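Local coordinates for protein predicted DNA-binding transcriptional regulator (PDB 7DWN) that probably binds promoter DNA and regulates transcription as a LysR-family (LTTR) transcription factor, at residues R37-E42 with V50-K55; A100-T105 with P241-Q246. All coordinates share one frame; numbering follows the deposited sequence.

Overall arrangement
The chain starts with the DNA-binding region typical of LysR regulators. Contact 1 closes a short loop there, with seven residues between its segments. It ties helix 31-45 to strand 50-51 of the wing. The long helix 61-83 then leads to the domain of periplasmic-binding-protein type. Contact 2 lies in this domain and spans 135 residues. It brings the start of helix 101-114 to the turn between strand 238-241 and helix 246-250, joining two subdomains at their cleft. The loops neither nest nor cross: the first ends before the second begins. Their centres are 63 Å apart, on opposite sides of the chain's centre.

Contact 1 (R37-E42 with V50-K55); sequences RIRLLE and VDRKSK
Both terminal nitrogens of Arg-52 converge on one carboxylate oxygen of Glu-42, instead of each taking its own. The site is in a winged helix-turn-helix. Segment 37-42 belongs to helix 31-45, the recognition helix in LysR-type regulators. Segment 50-55 starts in the wing, where Asp-51 pairs through its backbone with Glu-58. In this salt bridge Arg-52 NH1 lies 2.9 Å from Glu-42 OE1 in a weak bond. Arg-52 NH2 is modelled 2.4 Å from the same OE1, too short to take literally. The carboxylate and guanidinium planes are 63° apart, and OE1 sits at the guanidinium edge, near its plane. The two side chains come from opposite directions. Glu-42 CG is anti to its own carbonyl carbon (chi1 -70°) and the chain beyond is extended, which carries the carboxylate out to the wing.

The other oxygen faces the strand. Glu-42 OE2 accepts a hydrogen bond from Leu-49 N and a weak one from Val-50 N at 3.1 Å. One buried acid thus holds both the arginine and the start of the strand. Around the guanidinium, Arg-39 CD lies over one face, 3.9 Å from Arg-52 NH2. Ile-38 CG2 approaches that NH2 obliquely at 3.6 Å. The Arg-39 and Arg-52 chains cross near a right angle. Phe-20 of helix 20-26 packs on both Val-50 and Arg-52.

Next to the arginine, Asp-51 forms an Asx turn. Its OD1 accepts Lys-53 N at 3.2 Å and, from the opposite face of the carboxylate, Lys-53 NZ at 2.7 Å.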
ATOM      1  N   ARG A  37      34.393  -2.533 -15.000  1.00 47.10           N
ATOM      2  CA  ARG A  37      32.940  -2.665 -14.913  1.00 53.17           C
ATOM      3  C   ARG A  37      32.317  -1.449 -14.237  1.00 51.35           C
ATOM      4  O   ARG A  37      31.298  -0.920 -14.703  1.00 53.08           O
ATOM      5  CB  ARG A  37      32.567  -3.949 -14.168  1.00 55.15           C
ATOM      6  CG  ARG A  37      32.669  -5.217 -15.011  1.00 47.33           C
ATOM      7  CD  ARG A  37      33.038  -6.424 -14.157  1.00 57.60           C
ATOM      8  NE  ARG A  37      31.987  -6.800 -13.213  1.00 57.38           N
ATOM      9  CZ  ARG A  37      31.338  -7.961 -13.240  1.00 52.85           C
ATOM     10  NH1 ARG A  37      31.631  -8.870 -14.161  1.00 49.72           N
ATOM     11  NH2 ARG A  37      30.400  -8.219 -12.339  1.00 53.32           N
ATOM     12  N   ILE A  38      32.922  -0.986 -13.139  1.00 52.50           N
ATOM     13  CA  ILE A  38      32.414   0.211 -12.469  1.00 50.57           C
ATOM     14  C   ILE A  38      32.519   1.422 -13.390  1.00 52.25           C
ATOM     15  O   ILE A  38      31.618   2.271 -13.438  1.00 40.41           O
ATOM     16  CB  ILE A  38      33.156   0.442 -11.139  1.00 48.48           C
ATOM     17  CG1 ILE A  38      32.891  -0.712 -10.169  1.00 38.99           C
ATOM     18  CG2 ILE A  38      32.728   1.760 -10.512  1.00 40.39           C
ATOM     19  CD1 ILE A  38      31.448  -0.814  -9.720  1.00 38.43           C
ATOM     20  N   ARG A  39      33.616   1.514 -14.148  1.00 52.07           N
ATOM     21  CA  ARG A  39      33.789   2.633 -15.070  1.00 45.04           C
ATOM     22  C   ARG A  39      32.739   2.607 -16.174  1.00 45.52           C
ATOM     23  O   ARG A  39      32.224   3.656 -16.579  1.00 48.88           O
ATOM     24  CB  ARG A  39      35.197   2.600 -15.665  1.00 45.41           C
ATOM     25  CG  ARG A  39      35.550   3.801 -16.525  1.00 53.61           C
ATOM     26  CD  ARG A  39      35.532   5.084 -15.713  1.00 63.36           C
ATOM     27  NE  ARG A  39      35.931   6.237 -16.515  1.00 65.53           N
ATOM     28  CZ  ARG A  39      37.142   6.784 -16.488  1.00 62.81           C
ATOM     29  NH1 ARG A  39      38.079   6.289 -15.692  1.00 57.10           N
ATOM     30  NH2 ARG A  39      37.415   7.831 -17.254  1.00 69.69           N
ATOM     31  N   LEU A  40      32.412   1.414 -16.677  1.00 40.85           N
ATOM     32  CA  LEU A  40      31.369   1.295 -17.690  1.00 43.95           C
ATOM     33  C   LEU A  40      30.009   1.687 -17.126  1.00 44.12           C
ATOM     34  O   LEU A  40      29.212   2.346 -17.805  1.00 53.47           O
ATOM     35  CB  LEU A  40      31.331  -0.130 -18.241  1.00 40.97           C
ATOM     36  CG  LEU A  40      32.504  -0.570 -19.119  1.00 41.51           C
ATOM     37  CD1 LEU A  40      32.383  -2.042 -19.480  1.00 41.17           C
ATOM     38  CD2 LEU A  40      32.577   0.285 -20.372  1.00 45.38           C
ATOM     39  N   LEU A  41      29.725   1.285 -15.884  1.00 43.71           N
ATOM     40  CA  LEU A  41      28.491   1.724 -15.238  1.00 44.22           C
ATOM     41  C   LEU A  41      28.433   3.244 -15.135  1.00 44.73           C
ATOM     42  O   LEU A  41      27.390   3.855 -15.396  1.00 41.35           O
ATOM     43  CB  LEU A  41      28.364   1.089 -13.854  1.00 40.86           C
ATOM     44  CG  LEU A  41      27.145   1.536 -13.044  1.00 38.32           C
ATOM     45  CD1 LEU A  41      25.855   1.159 -13.761  1.00 41.87           C
ATOM     46  CD2 LEU A  41      27.178   0.947 -11.643  1.00 41.94           C
ATOM     47  N   GLU A  42      29.551   3.871 -14.758  1.00 45.60           N
ATOM     48  CA  GLU A  42      29.583   5.326 -14.650  1.00 49.46           C
ATOM     49  C   GLU A  42      29.394   5.989 -16.011  1.00 49.10           C
ATOM     50  O   GLU A  42      28.728   7.026 -16.119  1.00 48.45           O
ATOM     51  CB  GLU A  42      30.895   5.777 -14.012  1.00 48.20           C
ATOM     52  CG  GLU A  42      31.022   5.426 -12.543  1.00 50.97           C
ATOM     53  CD  GLU A  42      32.388   5.768 -11.986  1.00 56.88           C
ATOM     54  OE1 GLU A  42      33.387   5.569 -12.709  1.00 52.98           O
ATOM     55  OE2 GLU A  42      32.464   6.241 -10.833  1.00 57.28           O
ATOM     56  N   VAL A  50      31.926   7.315  -7.932  1.00 58.51           N
ATOM     57  CA  VAL A  50      32.892   6.926  -6.911  1.00 56.62           C
ATOM     58  C   VAL A  50      34.144   7.777  -7.073  1.00 58.01           C
ATOM     59  O   VAL A  50      34.600   8.026  -8.192  1.00 56.09           O
ATOM     60  CB  VAL A  50      33.214   5.417  -7.014  1.00 60.11           C
ATOM     61  CG1 VAL A  50      34.651   5.132  -6.617  1.00 64.99           C
ATOM     62  CG2 VAL A  50      32.250   4.604  -6.163  1.00 62.73           C
ATOM     63  N   ASP A  51      34.693   8.231  -5.947  1.00 61.11           N
ATOM     64  CA  ASP A  51      35.991   8.899  -5.928  1.00 59.13           C
ATOM     65  C   ASP A  51      37.066   7.835  -5.736  1.00 62.34           C
ATOM     66  O   ASP A  51      37.168   7.229  -4.664  1.00 61.33           O
ATOM     67  CB  ASP A  51      36.048   9.951  -4.823  1.00 62.54           C
ATOM     68  CG  ASP A  51      37.315  10.791  -4.877  1.00 66.78           C
ATOM     69  OD1 ASP A  51      38.123  10.603  -5.812  1.00 63.06           O
ATOM     70  OD2 ASP A  51      37.504  11.643  -3.984  1.00 68.39           O
ATOM     71  N   ARG A  52      37.867   7.608  -6.776  1.00 65.73           N
ATOM     72  CA  ARG A  52      38.881   6.562  -6.770  1.00 67.39           C
ATOM     73  C   ARG A  52      40.208   7.003  -6.170  1.00 61.70           C
ATOM     74  O   ARG A  52      41.063   6.150  -5.911  1.00 57.62           O
ATOM     75  CB  ARG A  52      39.128   6.059  -8.195  1.00 69.46           C
ATOM     76  CG  ARG A  52      37.937   5.386  -8.844  1.00 70.36           C
ATOM     77  CD  ARG A  52      38.214   5.112 -10.311  1.00 69.64           C
ATOM     78  NE  ARG A  52      37.146   4.341 -10.937  1.00 68.41           N
ATOM     79  CZ  ARG A  52      36.005   4.865 -11.370  1.00 73.92           C
ATOM     80  NH1 ARG A  52      35.776   6.165 -11.240  1.00 71.75           N
ATOM     81  NH2 ARG A  52      35.088   4.086 -11.929  1.00 80.59           N
ATOM     82  N   LYS A  53      40.403   8.299  -5.942  1.00 62.31           N
ATOM     83  CA  LYS A  53      41.686   8.830  -5.503  1.00 59.56           C
ATOM     84  C   LYS A  53      41.840   8.867  -3.989  1.00 74.05           C
ATOM     85  O   LYS A  53      42.833   9.408  -3.494  1.00 75.80           O
ATOM     86  CB  LYS A  53      41.887  10.238  -6.069  1.00 53.48           C
ATOM     87  CG  LYS A  53      41.895  10.306  -7.586  1.00 54.95           C
ATOM     88  CD  LYS A  53      41.957  11.744  -8.076  1.00 57.65           C
ATOM     89  CE  LYS A  53      40.570  12.300  -8.364  1.00 59.80           C
ATOM     90  NZ  LYS A  53      39.682  12.326  -7.168  1.00 51.11           N
ATOM     91  N   SER A  54      40.892   8.307  -3.243  1.00 75.24           N
ATOM     92  CA  SER A  54      40.901   8.400  -1.791  1.00 79.49           C
ATOM     93  C   SER A  54      40.739   7.024  -1.165  1.00 72.61           C
ATOM     94  O   SER A  54      39.990   6.184  -1.670  1.00 69.27           O
ATOM     95  CB  SER A  54      39.783   9.325  -1.296  1.00 90.32           C
ATOM     96  OG  SER A  54      38.503   8.793  -1.592  1.00 92.52           O
ATOM     97  N   LYS A  55      41.445   6.807  -0.058  1.00 71.31           N
ATOM     98  CA  LYS A  55      41.296   5.606   0.755  1.00 71.73           C
ATOM     99  C   LYS A  55      40.753   6.015   2.117  1.00 73.17           C
ATOM    100  O   LYS A  55      41.389   6.828   2.810  1.00 76.19           O
ATOM    101  CB  LYS A  55      42.634   4.879   0.910  1.00 72.15           C
ATOM    102  CG  LYS A  55      43.219   4.384  -0.402  1.00 67.12           C
ATOM    103  CD  LYS A  55      42.818   2.949  -0.716  1.00 60.69           C
ATOM    104  CE  LYS A  55      43.390   1.992   0.315  1.00 63.95           C
ATOM    105  NZ  LYS A  55      43.453   0.589  -0.182  1.00 62.77           N
TER

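Contact 2 (A100-T105 with P241-Q246); sequences AHSLAT and PAYSIQ
The hydroxyls of Ser-102 and Tyr-243 make the one hydrogen bond between the two segments. It spans the cleft of a domain of periplasmic-binding-protein type, which in LysR regulators usually binds the effector. Ser-102 lies in the first turn of helix 101-114. Tyr-243 lies in a short 3-10 turn after strand 238-241. Ser-102 OG and Tyr-243 OH are 3.2 Å apart, and either could be the donor. The serine hydroxyl is anti to its backbone N (chi1 -170°), which sends it across toward the tyrosine. The backbone N of Ser-102 is bonded to a sulfonate oxygen of MES, probably from the crystallisation liquor. This is consistent with an anion-accepting pocket at the helix start, as in relatives that bind effectors there.

The hydroxyl pair is skewed. Ser-102 OG sits beside the ring edge, near the ring plane, and meets Tyr-243 OH at about a right angle to the CZ-OH bond. This makes a tight contact of 3.0 Å between Ser-102 OG and Tyr-243 CE1.

The apolar part comes from Leu-103. Its CD2 approaches the phenol end of the ring obliquely, 3.9 Å from Tyr-243 CZ. The same methyl is in close van der Waals contact with a polar atom, Tyr-243 OH, at 3.4 Å. Phe-149 of strand 145-149 packs on both Leu-103 and Tyr-243. On the helix, His-101 stacks on His-101 of the second subunit, so the contact adjoins a subunit interface.

Pro-241 O is gripped twice within the 3-10 turn. It accepts Ser-244 N at 3.1 Å and Ser-244 OG at 2.9 Å, the hydroxyl lying 17° from the carbonyl plane.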
ATOM      1  N   ALA A 100     -10.860 -24.167  -4.281  1.00 33.85           N
ATOM      2  CA  ALA A 100     -11.183 -24.661  -2.954  1.00 33.65           C
ATOM      3  C   ALA A 100     -10.633 -26.071  -2.795  1.00 41.02           C
ATOM      4  O   ALA A 100     -10.644 -26.866  -3.739  1.00 43.91           O
ATOM      5  CB  ALA A 100     -12.695 -24.645  -2.730  1.00 31.64           C
ATOM      6  N   HIS A 101     -10.138 -26.371  -1.592  1.00 31.51           N
ATOM      7  CA  HIS A 101      -9.433 -27.628  -1.346  1.00 31.40           C
ATOM      8  C   HIS A 101     -10.277 -28.833  -1.751  1.00 26.18           C
ATOM      9  O   HIS A 101      -9.818 -29.710  -2.495  1.00 32.10           O
ATOM     10  CB  HIS A 101      -9.043 -27.710   0.132  1.00 34.66           C
ATOM     11  CG  HIS A 101      -8.068 -28.800   0.449  1.00 35.07           C
ATOM     12  ND1 HIS A 101      -8.396 -30.136   0.386  1.00 31.61           N
ATOM     13  CD2 HIS A 101      -6.777 -28.749   0.853  1.00 28.06           C
ATOM     14  CE1 HIS A 101      -7.346 -30.863   0.725  1.00 34.68           C
ATOM     15  NE2 HIS A 101      -6.350 -30.046   1.014  1.00 34.09           N
ATOM     16  N   SER A 102     -11.522 -28.886  -1.274  1.00 25.19           N
ATOM     17  CA  SER A 102     -12.405 -29.996  -1.615  1.00 30.29           C
ATOM     18  C   SER A 102     -12.664 -30.053  -3.115  1.00 33.90           C
ATOM     19  O   SER A 102     -12.612 -31.130  -3.722  1.00 41.54           O
ATOM     20  CB  SER A 102     -13.722 -29.868  -0.850  1.00 38.53           C
ATOM     21  OG  SER A 102     -14.509 -31.037  -0.968  1.00 65.21           O
ATOM     22  N   LEU A 103     -12.943 -28.900  -3.729  1.00 28.26           N
ATOM     23  CA  LEU A 103     -13.186 -28.863  -5.166  1.00 28.75           C
ATOM     24  C   LEU A 103     -11.958 -29.297  -5.945  1.00 33.73           C
ATOM     25  O   LEU A 103     -12.072 -30.008  -6.946  1.00 38.67           O
ATOM     26  CB  LEU A 103     -13.613 -27.463  -5.598  1.00 28.51           C
ATOM     27  CG  LEU A 103     -14.948 -26.989  -5.035  1.00 24.88           C
ATOM     28  CD1 LEU A 103     -15.307 -25.631  -5.606  1.00 30.25           C
ATOM     29  CD2 LEU A 103     -16.033 -28.015  -5.326  1.00 21.37           C
ATOM     30  N   ALA A 104     -10.773 -28.873  -5.512  1.00 36.04           N
ATOM     31  CA  ALA A 104      -9.567 -29.279  -6.216  1.00 38.37           C
ATOM     32  C   ALA A 104      -9.374 -30.788  -6.123  1.00 32.93           C
ATOM     33  O   ALA A 104      -9.214 -31.466  -7.144  1.00 27.82           O
ATOM     34  CB  ALA A 104      -8.359 -28.522  -5.666  1.00 54.26           C
ATOM     35  N   THR A 105      -9.452 -31.340  -4.908  1.00 30.36           N
ATOM     36  CA  THR A 105      -9.285 -32.781  -4.734  1.00 33.72           C
ATOM     37  C   THR A 105     -10.359 -33.584  -5.465  1.00 34.23           C
ATOM     38  O   THR A 105     -10.121 -34.742  -5.828  1.00 38.51           O
ATOM     39  CB  THR A 105      -9.291 -33.139  -3.246  1.00 35.92           C
ATOM     40  OG1 THR A 105     -10.511 -32.686  -2.645  1.00 44.29           O
ATOM     41  CG2 THR A 105      -8.107 -32.500  -2.533  1.00 22.93           C
ATOM     42  N   PRO A 241     -20.609 -31.953   1.959  1.00 46.96           N
ATOM     43  CA  PRO A 241     -20.958 -32.057   0.539  1.00 44.80           C
ATOM     44  C   PRO A 241     -20.957 -33.512   0.098  1.00 47.75           C
ATOM     45  O   PRO A 241     -20.095 -34.300   0.492  1.00 43.68           O
ATOM     46  CB  PRO A 241     -19.862 -31.247  -0.161  1.00 42.88           C
ATOM     47  CG  PRO A 241     -18.726 -31.227   0.807  1.00 51.42           C
ATOM     48  CD  PRO A 241     -19.362 -31.199   2.166  1.00 43.76           C
ATOM     49  N   ALA A 242     -21.944 -33.861  -0.726  1.00 39.53           N
ATOM     50  CA  ALA A 242     -22.166 -35.266  -1.044  1.00 35.27           C
ATOM     51  C   ALA A 242     -21.021 -35.858  -1.856  1.00 33.29           C
ATOM     52  O   ALA A 242     -20.757 -37.061  -1.759  1.00 36.89           O
ATOM     53  CB  ALA A 242     -23.490 -35.430  -1.784  1.00 51.09           C
ATOM     54  N   TYR A 243     -20.318 -35.040  -2.645  1.00 30.48           N
ATOM     55  CA  TYR A 243     -19.235 -35.570  -3.467  1.00 35.05           C
ATOM     56  C   TYR A 243     -18.026 -35.991  -2.641  1.00 46.57           C
ATOM     57  O   TYR A 243     -17.158 -36.704  -3.157  1.00 59.50           O
ATOM     58  CB  TYR A 243     -18.811 -34.547  -4.525  1.00 31.00           C
ATOM     59  CG  TYR A 243     -18.326 -33.225  -3.968  1.00 39.01           C
ATOM     60  CD1 TYR A 243     -17.030 -33.084  -3.486  1.00 36.84           C
ATOM     61  CD2 TYR A 243     -19.157 -32.111  -3.945  1.00 40.32           C
ATOM     62  CE1 TYR A 243     -16.581 -31.884  -2.982  1.00 36.16           C
ATOM     63  CE2 TYR A 243     -18.713 -30.900  -3.444  1.00 42.35           C
ATOM     64  CZ  TYR A 243     -17.424 -30.794  -2.962  1.00 39.15           C
ATOM     65  OH  TYR A 243     -16.971 -29.596  -2.463  1.00 34.64           O
ATOM     66  N   SER A 244     -17.948 -35.575  -1.379  1.00 42.46           N
ATOM     67  CA  SER A 244     -16.796 -35.870  -0.540  1.00 40.20           C
ATOM     68  C   SER A 244     -17.002 -37.074   0.369  1.00 43.19           C
ATOM     69  O   SER A 244     -16.053 -37.483   1.048  1.00 43.90           O
ATOM     70  CB  SER A 244     -16.440 -34.649   0.317  1.00 38.65           C
ATOM     71  OG  SER A 244     -17.355 -34.493   1.389  1.00 39.08           O
ATOM     72  N   ILE A 245     -18.203 -37.648   0.406  1.00 46.06           N
ATOM     73  CA  ILE A 245     -18.493 -38.751   1.317  1.00 56.40           C
ATOM     74  C   ILE A 245     -19.195 -39.881   0.576  1.00 67.03           C
ATOM     75  O   ILE A 245     -19.941 -40.659   1.181  1.00 67.00           O
ATOM     76  CB  ILE A 245     -19.348 -38.277   2.507  1.00 54.92           C
ATOM     77  CG1 ILE A 245     -20.638 -37.624   2.006  1.00 49.80           C
ATOM     78  CG2 ILE A 245     -18.558 -37.322   3.391  1.00 51.81           C
ATOM     79  CD1 ILE A 245     -21.633 -37.324   3.097  1.00 48.99           C
ATOM     80  N   GLN A 246     -18.963 -39.986  -0.734  1.00 73.73           N
ATOM     81  CA  GLN A 246     -19.664 -40.998  -1.521  1.00 75.18           C
ATOM     82  C   GLN A 246     -19.227 -42.407  -1.141  1.00 75.82           C
ATOM     83  O   GLN A 246     -20.064 -43.307  -1.017  1.00 74.61           O
ATOM     84  CB  GLN A 246     -19.448 -40.751  -3.014  1.00 71.85           C
ATOM     85  CG  GLN A 246     -20.252 -39.588  -3.571  1.00 73.98           C
ATOM     86  CD  GLN A 246     -21.744 -39.734  -3.326  1.00 81.61           C
ATOM     87  OE1 GLN A 246     -22.290 -40.838  -3.364  1.00 87.50           O
ATOM     88  NE2 GLN A 246     -22.412 -38.616  -3.070  1.00 80.56           N
TER